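Local coordinates for protein ribosomal RNA small subunit methyltransferase E (Thermotoga maritima, PDB 1Z85) that probably methylates the N3 position of a specific uridine in 16S ribosomal RNA, using S-adenosyl-L-methionine as the methyl donor, at residues P83-R95 / V111-E125. Numbering follows the deposited sequence.
Sequences PTEKLSVVVPIGR and VDEIFFHKFERSQHE
Val-89 and Val-91 alternate with Glu-113, Phe-115 and His-117 in a parallel ladder that begins at Leu-87, whose carbonyl accepts from both Asp-112 N and Glu-113 N, and runs on to Ile-93 N. At its start Asp-112 reaches across to Leu-87 and the loop residues just before it. Its CB lies beside Leu-87 O. CG and OD1 both rest against Pro-83 CG, OD1 at 3.3 Å. OD2 takes Leu-87 N on its anti lone pair, nearly straight at 3.0 Å, and also pairs with Lys-233. Replacing Asp-112 with an alanine removes the carboxylate and is likely to leave Leu-87 N without its acceptor and Lys-233 without this charge partner. Just past strand 87-92, the Ile-93 side chain turns to the other segment. A chi1 of -66° sets CG1 beside the backbone N, on Phe-116 CB, and sends CG2 opposite that N, against Glu-125 C at 3.4 Å. Ser-122 OG donates to Ile-93 O (2.7 Å) in the carbonyl plane and accepts from His-124 N, closing an ST turn; one face of the His-124 ring covers the Gly-94–Arg-95 peptide. The two strands and helix 96-108 form a beta-alpha-beta unit of the knotted SPOUT-type domain: strands 182-186 and 149-152 flank the pair, and the helix packs on Val-89, Ile-114 and Phe-116.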
ATOM      1  N   PRO B  83      19.153  -6.570  15.569  1.00 55.90           N
ATOM      2  CA  PRO B  83      18.063  -7.061  16.422  1.00 56.12           C
ATOM      3  C   PRO B  83      18.329  -8.499  16.873  1.00 56.40           C
ATOM      4  O   PRO B  83      18.965  -9.269  16.147  1.00 55.33           O
ATOM      5  CB  PRO B  83      16.855  -7.004  15.491  1.00 55.13           C
ATOM      6  CG  PRO B  83      17.442  -7.288  14.170  1.00 57.21           C
ATOM      7  CD  PRO B  83      18.803  -6.642  14.143  1.00 53.88           C
ATOM      8  N   THR B  84      17.834  -8.855  18.056  1.00 58.82           N
ATOM      9  CA  THR B  84      17.944 -10.224  18.549  1.00 59.85           C
ATOM     10  C   THR B  84      16.996 -11.155  17.820  1.00 59.00           C
ATOM     11  O   THR B  84      17.379 -12.279  17.527  1.00 61.91           O
ATOM     12  CB  THR B  84      17.639 -10.345  20.034  1.00 61.03           C
ATOM     13  OG1 THR B  84      17.708  -9.053  20.638  1.00 68.85           O
ATOM     14  CG2 THR B  84      18.625 -11.305  20.695  1.00 63.90           C
ATOM     15  N   GLU B  85      15.771 -10.719  17.522  1.00 56.08           N
ATOM     16  CA  GLU B  85      14.915 -11.551  16.673  1.00 55.32           C
ATOM     17  C   GLU B  85      14.596 -10.931  15.302  1.00 50.73           C
ATOM     18  O   GLU B  85      14.153  -9.795  15.169  1.00 48.48           O
ATOM     19  CB  GLU B  85      13.734 -12.119  17.463  1.00 53.95           C
ATOM     20  CG  GLU B  85      12.329 -11.794  17.067  1.00 62.89           C
ATOM     21  CD  GLU B  85      11.359 -12.440  18.068  1.00 61.08           C
ATOM     22  OE1 GLU B  85      11.675 -13.561  18.528  1.00 62.66           O
ATOM     23  OE2 GLU B  85      10.327 -11.817  18.418  1.00 67.60           O
ATOM     24  N   LYS B  86      14.919 -11.691  14.271  1.00 47.14           N
ATOM     25  CA  LYS B  86      14.921 -11.166  12.920  1.00 47.00           C
ATOM     26  C   LYS B  86      13.578 -11.447  12.262  1.00 42.22           C
ATOM     27  O   LYS B  86      12.939 -12.476  12.515  1.00 38.79           O
ATOM     28  CB  LYS B  86      16.038 -11.769  12.062  1.00 47.18           C
ATOM     29  CG  LYS B  86      17.424 -11.843  12.706  1.00 58.66           C
ATOM     30  CD  LYS B  86      18.474 -10.945  12.040  1.00 61.04           C
ATOM     31  CE  LYS B  86      19.853 -11.106  12.725  1.00 62.67           C
ATOM     32  NZ  LYS B  86      19.828 -10.829  14.206  1.00 66.09           N
ATOM     33  N   LEU B  87      13.170 -10.491  11.429  1.00 39.67           N
ATOM     34  CA  LEU B  87      12.082 -10.669  10.482  1.00 37.35           C
ATOM     35  C   LEU B  87      12.692 -10.862   9.087  1.00 37.25           C
ATOM     36  O   LEU B  87      13.398  -9.994   8.571  1.00 40.73           O
ATOM     37  CB  LEU B  87      11.169  -9.453  10.535  1.00 37.67           C
ATOM     38  CG  LEU B  87      10.054  -9.430   9.477  1.00 40.74           C
ATOM     39  CD1 LEU B  87       9.129 -10.619   9.614  1.00 48.03           C
ATOM     40  CD2 LEU B  87       9.285  -8.159   9.591  1.00 41.23           C
ATOM     41  N   SER B  88      12.420 -12.005   8.482  1.00 35.43           N
ATOM     42  CA  SER B  88      12.968 -12.345   7.161  1.00 36.93           C
ATOM     43  C   SER B  88      11.802 -12.441   6.160  1.00 40.03           C
ATOM     44  O   SER B  88      10.710 -12.864   6.526  1.00 39.51           O
ATOM     45  CB  SER B  88      13.755 -13.668   7.219  1.00 36.83           C
ATOM     46  OG  SER B  88      14.785 -13.586   8.192  1.00 35.16           O
ATOM     47  N   VAL B  89      12.044 -12.027   4.916  1.00 41.20           N
ATOM     48  CA  VAL B  89      11.068 -12.164   3.855  1.00 39.27           C
ATOM     49  C   VAL B  89      11.725 -12.837   2.654  1.00 38.45           C
ATOM     50  O   VAL B  89      12.813 -12.461   2.242  1.00 41.64           O
ATOM     51  CB  VAL B  89      10.496 -10.777   3.467  1.00 35.32           C
ATOM     52  CG1 VAL B  89       9.510 -10.880   2.369  1.00 43.41           C
ATOM     53  CG2 VAL B  89       9.770 -10.095   4.697  1.00 35.13           C
ATOM     54  N   VAL B  90      11.038 -13.814   2.076  1.00 39.16           N
ATOM     55  CA  VAL B  90      11.434 -14.392   0.784  1.00 37.53           C
ATOM     56  C   VAL B  90      10.672 -13.657  -0.296  1.00 35.78           C
ATOM     57  O   VAL B  90       9.426 -13.700  -0.313  1.00 39.63           O
ATOM     58  CB  VAL B  90      11.099 -15.856   0.689  1.00 36.72           C
ATOM     59  CG1 VAL B  90      11.437 -16.385  -0.677  1.00 36.66           C
ATOM     60  CG2 VAL B  90      11.849 -16.609   1.776  1.00 41.66           C
ATOM     61  N   VAL B  91      11.432 -12.897  -1.100  1.00 36.53           N
ATOM     62  CA  VAL B  91      10.946 -12.117  -2.248  1.00 35.59           C
ATOM     63  C   VAL B  91      11.137 -12.932  -3.537  1.00 38.78           C
ATOM     64  O   VAL B  91      12.236 -13.441  -3.824  1.00 39.20           O
ATOM     65  CB  VAL B  91      11.681 -10.780  -2.328  1.00 40.62           C
ATOM     66  CG1 VAL B  91      11.334  -9.970  -3.629  1.00 40.38           C
ATOM     67  CG2 VAL B  91      11.381  -9.939  -1.053  1.00 39.42           C
ATOM     68  N   PRO B  92      10.044 -13.133  -4.292  1.00 39.16           N
ATOM     69  CA  PRO B  92      10.163 -13.832  -5.552  1.00 36.46           C
ATOM     70  C   PRO B  92      10.934 -12.995  -6.575  1.00 38.18           C
ATOM     71  O   PRO B  92      10.721 -11.773  -6.663  1.00 37.53           O
ATOM     72  CB  PRO B  92       8.713 -14.044  -5.992  1.00 37.54           C
ATOM     73  CG  PRO B  92       7.928 -12.974  -5.276  1.00 43.83           C
ATOM     74  CD  PRO B  92       8.659 -12.717  -3.989  1.00 39.24           C
ATOM     75  N   ILE B  93      11.839 -13.660  -7.295  1.00 35.25           N
ATOM     76  CA  ILE B  93      12.536 -13.109  -8.438  1.00 37.02           C
ATOM     77  C   ILE B  93      11.569 -13.149  -9.620  1.00 40.34           C
ATOM     78  O   ILE B  93      11.287 -14.205 -10.162  1.00 34.47           O
ATOM     79  CB  ILE B  93      13.818 -13.873  -8.757  1.00 38.76           C
ATOM     80  CG1 ILE B  93      14.832 -13.692  -7.621  1.00 40.72           C
ATOM     81  CG2 ILE B  93      14.413 -13.387 -10.034  1.00 39.88           C
ATOM     82  CD1 ILE B  93      16.018 -14.683  -7.676  1.00 38.01           C
ATOM     83  N   GLY B  94      11.016 -11.973  -9.949  1.00 37.66           N
ATOM     84  CA  GLY B  94       9.967 -11.836 -10.968  1.00 38.25           C
ATOM     85  C   GLY B  94      10.095 -10.505 -11.695  1.00 38.86           C
ATOM     86  O   GLY B  94      11.184  -9.943 -11.765  1.00 39.66           O
ATOM     87  N   ARG B  95       9.017 -10.039 -12.297  1.00 37.98           N
ATOM     88  CA  ARG B  95       9.047  -8.807 -13.046  1.00 37.50           C
ATOM     89  C   ARG B  95       9.573  -7.707 -12.186  1.00 39.20           C
ATOM     90  O   ARG B  95       9.186  -7.584 -10.985  1.00 36.46           O
ATOM     91  CB  ARG B  95       7.648  -8.462 -13.569  1.00 38.78           C
ATOM     92  CG  ARG B  95       7.263  -9.370 -14.710  1.00 43.81           C
ATOM     93  CD  ARG B  95       5.999  -8.927 -15.406  1.00 47.55           C
ATOM     94  NE  ARG B  95       4.854  -8.906 -14.493  1.00 39.21           N
ATOM     95  CZ  ARG B  95       4.228  -7.788 -14.119  1.00 52.46           C
ATOM     96  NH1 ARG B  95       4.621  -6.619 -14.583  1.00 55.25           N
ATOM     97  NH2 ARG B  95       3.189  -7.834 -13.299  1.00 48.85           N
ATOM     98  N   VAL B 111      11.794  -5.080   7.911  1.00 40.64           N
ATOM     99  CA  VAL B 111      12.388  -6.386   7.635  1.00 38.13           C
ATOM    100  C   VAL B 111      13.914  -6.323   7.770  1.00 40.50           C
ATOM    101  O   VAL B 111      14.546  -5.356   7.328  1.00 40.35           O
ATOM    102  CB  VAL B 111      11.959  -6.890   6.226  1.00 37.58           C
ATOM    103  CG1 VAL B 111      12.734  -8.088   5.780  1.00 41.93           C
ATOM    104  CG2 VAL B 111      10.450  -7.140   6.181  1.00 39.13           C
ATOM    105  N   ASP B 112      14.481  -7.349   8.415  1.00 37.66           N
ATOM    106  CA  ASP B 112      15.941  -7.466   8.670  1.00 40.42           C
ATOM    107  C   ASP B 112      16.733  -8.193   7.582  1.00 41.06           C
ATOM    108  O   ASP B 112      17.866  -7.836   7.319  1.00 40.41           O
ATOM    109  CB  ASP B 112      16.186  -8.169  10.023  1.00 38.22           C
ATOM    110  CG  ASP B 112      15.590  -7.400  11.178  1.00 41.72           C
ATOM    111  OD1 ASP B 112      15.948  -6.225  11.389  1.00 49.06           O
ATOM    112  OD2 ASP B 112      14.714  -7.945  11.850  1.00 40.44           O
ATOM    113  N   GLU B 113      16.117  -9.199   6.943  1.00 40.90           N
ATOM    114  CA  GLU B 113      16.747  -9.968   5.853  1.00 43.88           C
ATOM    115  C   GLU B 113      15.809 -10.246   4.683  1.00 42.14           C
ATOM    116  O   GLU B 113      14.701 -10.712   4.886  1.00 39.21           O
ATOM    117  CB  GLU B 113      17.267 -11.321   6.351  1.00 41.76           C
ATOM    118  CG  GLU B 113      18.164 -11.204   7.547  1.00 59.40           C
ATOM    119  CD  GLU B 113      19.519 -11.942   7.405  1.00 76.95           C
ATOM    120  OE1 GLU B 113      19.919 -12.379   6.257  1.00 66.80           O
ATOM    121  OE2 GLU B 113      20.189 -12.027   8.478  1.00 82.29           O
ATOM    122  N   ILE B 114      16.279  -9.952   3.468  1.00 39.92           N
ATOM    123  CA  ILE B 114      15.574 -10.288   2.230  1.00 40.33           C
ATOM    124  C   ILE B 114      16.296 -11.490   1.555  1.00 43.79           C
ATOM    125  O   ILE B 114      17.532 -11.524   1.445  1.00 44.36           O
ATOM    126  CB  ILE B 114      15.578  -9.094   1.298  1.00 39.88           C
ATOM    127  CG1 ILE B 114      15.077  -7.859   2.059  1.00 43.43           C
ATOM    128  CG2 ILE B 114      14.758  -9.385   0.036  1.00 36.77           C
ATOM    129  CD1 ILE B 114      15.081  -6.599   1.247  1.00 48.89           C
ATOM    130  N   PHE B 115      15.499 -12.468   1.128  1.00 42.90           N
ATOM    131  CA  PHE B 115      15.977 -13.665   0.429  1.00 42.84           C
ATOM    132  C   PHE B 115      15.287 -13.720  -0.920  1.00 40.65           C
ATOM    133  O   PHE B 115      14.051 -13.741  -1.013  1.00 39.20           O
ATOM    134  CB  PHE B 115      15.700 -14.945   1.213  1.00 37.68           C
ATOM    135  CG  PHE B 115      16.475 -15.049   2.487  1.00 40.80           C
ATOM    136  CD1 PHE B 115      17.726 -15.625   2.505  1.00 39.96           C
ATOM    137  CD2 PHE B 115      15.952 -14.549   3.689  1.00 37.27           C
ATOM    138  CE1 PHE B 115      18.441 -15.720   3.692  1.00 46.12           C
ATOM    139  CE2 PHE B 115      16.666 -14.596   4.862  1.00 44.26           C
ATOM    140  CZ  PHE B 115      17.908 -15.200   4.891  1.00 39.74           C
ATOM    141  N   PHE B 116      16.091 -13.754  -1.972  1.00 40.95           N
ATOM    142  CA  PHE B 116      15.573 -13.813  -3.338  1.00 39.61           C
ATOM    143  C   PHE B 116      15.495 -15.232  -3.856  1.00 39.42           C
ATOM    144  O   PHE B 116      16.517 -15.889  -4.052  1.00 38.30           O
ATOM    145  CB  PHE B 116      16.446 -12.934  -4.244  1.00 41.22           C
ATOM    146  CG  PHE B 116      16.317 -11.493  -3.938  1.00 35.78           C
ATOM    147  CD1 PHE B 116      15.109 -10.867  -4.114  1.00 33.04           C
ATOM    148  CD2 PHE B 116      17.376 -10.770  -3.460  1.00 37.34           C
ATOM    149  CE1 PHE B 116      14.988  -9.545  -3.836  1.00 47.08           C
ATOM    150  CE2 PHE B 116      17.246  -9.421  -3.177  1.00 39.65           C
ATOM    151  CZ  PHE B 116      16.090  -8.825  -3.362  1.00 45.83           C
ATOM    152  N   HIS B 117      14.277 -15.679  -4.143  1.00 38.42           N
ATOM    153  CA  HIS B 117      14.052 -17.001  -4.688  1.00 37.79           C
ATOM    154  C   HIS B 117      13.333 -16.979  -6.064  1.00 37.29           C
ATOM    155  O   HIS B 117      12.391 -16.257  -6.301  1.00 41.57           O
ATOM    156  CB  HIS B 117      13.276 -17.851  -3.640  1.00 40.85           C
ATOM    157  CG  HIS B 117      13.159 -19.307  -3.997  1.00 27.48           C
ATOM    158  ND1 HIS B 117      11.967 -19.873  -4.409  1.00 35.97           N
ATOM    159  CD2 HIS B 117      14.075 -20.305  -4.013  1.00 38.87           C
ATOM    160  CE1 HIS B 117      12.164 -21.155  -4.689  1.00 33.09           C
ATOM    161  NE2 HIS B 117      13.422 -21.455  -4.410  1.00 36.48           N
ATOM    162  N   LYS B 118      13.830 -17.769  -6.978  1.00 40.98           N
ATOM    163  CA  LYS B 118      13.193 -17.958  -8.252  1.00 43.66           C
ATOM    164  C   LYS B 118      12.250 -19.194  -8.162  1.00 39.82           C
ATOM    165  O   LYS B 118      12.677 -20.373  -8.166  1.00 37.70           O
ATOM    166  CB  LYS B 118      14.282 -18.137  -9.313  1.00 46.59           C
ATOM    167  CG  LYS B 118      13.862 -18.059 -10.812  1.00 53.01           C
ATOM    168  CD  LYS B 118      14.910 -18.932 -11.613  1.00 49.00           C
ATOM    169  CE  LYS B 118      14.918 -18.733 -13.136  1.00 62.25           C
ATOM    170  NZ  LYS B 118      16.309 -18.897 -13.761  1.00 61.38           N
ATOM    171  N   PHE B 119      10.952 -18.919  -8.093  1.00 38.72           N
ATOM    172  CA  PHE B 119       9.949 -20.001  -7.988  1.00 39.05           C
ATOM    173  C   PHE B 119       9.873 -20.699  -9.322  1.00 40.56           C
ATOM    174  O   PHE B 119      10.352 -20.151 -10.332  1.00 38.35           O
ATOM    175  CB  PHE B 119       8.598 -19.450  -7.541  1.00 40.59           C
ATOM    176  CG  PHE B 119       8.589 -18.981  -6.095  1.00 42.22           C
ATOM    177  CD1 PHE B 119       9.077 -17.715  -5.744  1.00 39.12           C
ATOM    178  CD2 PHE B 119       8.118 -19.794  -5.093  1.00 44.30           C
ATOM    179  CE1 PHE B 119       9.098 -17.286  -4.437  1.00 37.69           C
ATOM    180  CE2 PHE B 119       8.124 -19.361  -3.774  1.00 39.97           C
ATOM    181  CZ  PHE B 119       8.616 -18.101  -3.446  1.00 42.61           C
ATOM    182  N   GLU B 120       9.282 -21.900  -9.343  1.00 43.07           N
ATOM    183  CA  GLU B 120       9.331 -22.754 -10.534  1.00 44.28           C
ATOM    184  C   GLU B 120       8.678 -22.101 -11.756  1.00 42.36           C
ATOM    185  O   GLU B 120       9.136 -22.275 -12.880  1.00 42.74           O
ATOM    186  CB  GLU B 120       8.736 -24.160 -10.253  1.00 45.27           C
ATOM    187  CG  GLU B 120       9.701 -25.081  -9.464  1.00 50.55           C
ATOM    188  CD  GLU B 120       9.102 -26.416  -8.920  1.00 53.30           C
ATOM    189  OE1 GLU B 120       7.899 -26.754  -9.133  1.00 55.43           O
ATOM    190  OE2 GLU B 120       9.883 -27.136  -8.241  1.00 64.10           O
ATOM    191  N   ARG B 121       7.624 -21.324 -11.543  1.00 41.53           N
ATOM    192  CA  ARG B 121       6.948 -20.670 -12.665  1.00 42.32           C
ATOM    193  C   ARG B 121       7.557 -19.369 -13.195  1.00 41.35           C
ATOM    194  O   ARG B 121       7.007 -18.811 -14.146  1.00 43.16           O
ATOM    195  CB  ARG B 121       5.482 -20.460 -12.313  1.00 40.23           C
ATOM    196  CG  ARG B 121       4.740 -21.788 -12.317  1.00 41.23           C
ATOM    197  CD  ARG B 121       3.328 -21.613 -11.948  1.00 41.57           C
ATOM    198  NE  ARG B 121       2.649 -22.895 -11.778  1.00 40.93           N
ATOM    199  CZ  ARG B 121       1.385 -22.994 -11.385  1.00 39.50           C
ATOM    200  NH1 ARG B 121       0.690 -21.902 -11.121  1.00 43.38           N
ATOM    201  NH2 ARG B 121       0.817 -24.175 -11.240  1.00 39.93           N
ATOM    202  N   SER B 122       8.667 -18.905 -12.615  1.00 38.94           N
ATOM    203  CA  SER B 122       9.342 -17.666 -13.067  1.00 40.87           C
ATOM    204  C   SER B 122      10.575 -18.010 -13.860  1.00 41.85           C
ATOM    205  O   SER B 122      11.269 -18.930 -13.499  1.00 37.40           O
ATOM    206  CB  SER B 122       9.802 -16.833 -11.901  1.00 39.94           C
ATOM    207  OG  SER B 122      10.519 -15.678 -12.307  1.00 42.89           O
ATOM    208  N   GLN B 123      10.845 -17.256 -14.927  1.00 40.73           N
ATOM    209  CA  GLN B 123      12.126 -17.372 -15.617  1.00 39.19           C
ATOM    210  C   GLN B 123      12.976 -16.149 -15.450  1.00 37.54           C
ATOM    211  O   GLN B 123      13.882 -15.954 -16.192  1.00 34.43           O
ATOM    212  CB  GLN B 123      11.925 -17.629 -17.109  1.00 41.77           C
ATOM    213  CG  GLN B 123      10.935 -18.691 -17.440  1.00 37.21           C
ATOM    214  CD  GLN B 123      10.830 -18.889 -18.939  1.00 50.62           C
ATOM    215  OE1 GLN B 123       9.788 -19.271 -19.454  1.00 60.91           O
ATOM    216  NE2 GLN B 123      11.892 -18.573 -19.643  1.00 54.74           N
ATOM    217  N   HIS B 124      12.668 -15.314 -14.469  1.00 39.38           N
ATOM    218  CA  HIS B 124      13.393 -14.105 -14.244  1.00 37.36           C
ATOM    219  C   HIS B 124      14.671 -14.348 -13.463  1.00 38.12           C
ATOM    220  O   HIS B 124      14.924 -15.431 -12.964  1.00 41.86           O
ATOM    221  CB  HIS B 124      12.542 -13.044 -13.527  1.00 35.92           C
ATOM    222  CG  HIS B 124      11.482 -12.442 -14.376  1.00 30.52           C
ATOM    223  ND1 HIS B 124      10.220 -12.995 -14.509  1.00 36.29           N
ATOM    224  CD2 HIS B 124      11.519 -11.398 -15.221  1.00 29.26           C
ATOM    225  CE1 HIS B 124       9.518 -12.260 -15.347  1.00 32.15           C
ATOM    226  NE2 HIS B 124      10.278 -11.289 -15.790  1.00 33.04           N
ATOM    227  N   GLU B 125      15.500 -13.314 -13.463  1.00 40.28           N
ATOM    228  CA  GLU B 125      16.744 -13.254 -12.723  1.00 40.58           C
ATOM    229  C   GLU B 125      16.753 -11.909 -12.062  1.00 36.87           C
ATOM    230  O   GLU B 125      16.058 -11.000 -12.511  1.00 37.02           O
ATOM    231  CB  GLU B 125      17.966 -13.362 -13.652  1.00 43.50           C
ATOM    232  CG  GLU B 125      18.111 -14.664 -14.511  1.00 45.26           C
ATOM    233  CD  GLU B 125      18.400 -15.988 -13.685  1.00 53.01           C
ATOM    234  OE1 GLU B 125      19.047 -15.958 -12.623  1.00 49.92           O
ATOM    235  OE2 GLU B 125      17.965 -17.094 -14.123  1.00 41.31           O
TER
HETATM  236  O   HOH W   1       9.911 -16.103  -8.890  1.00 28.32           O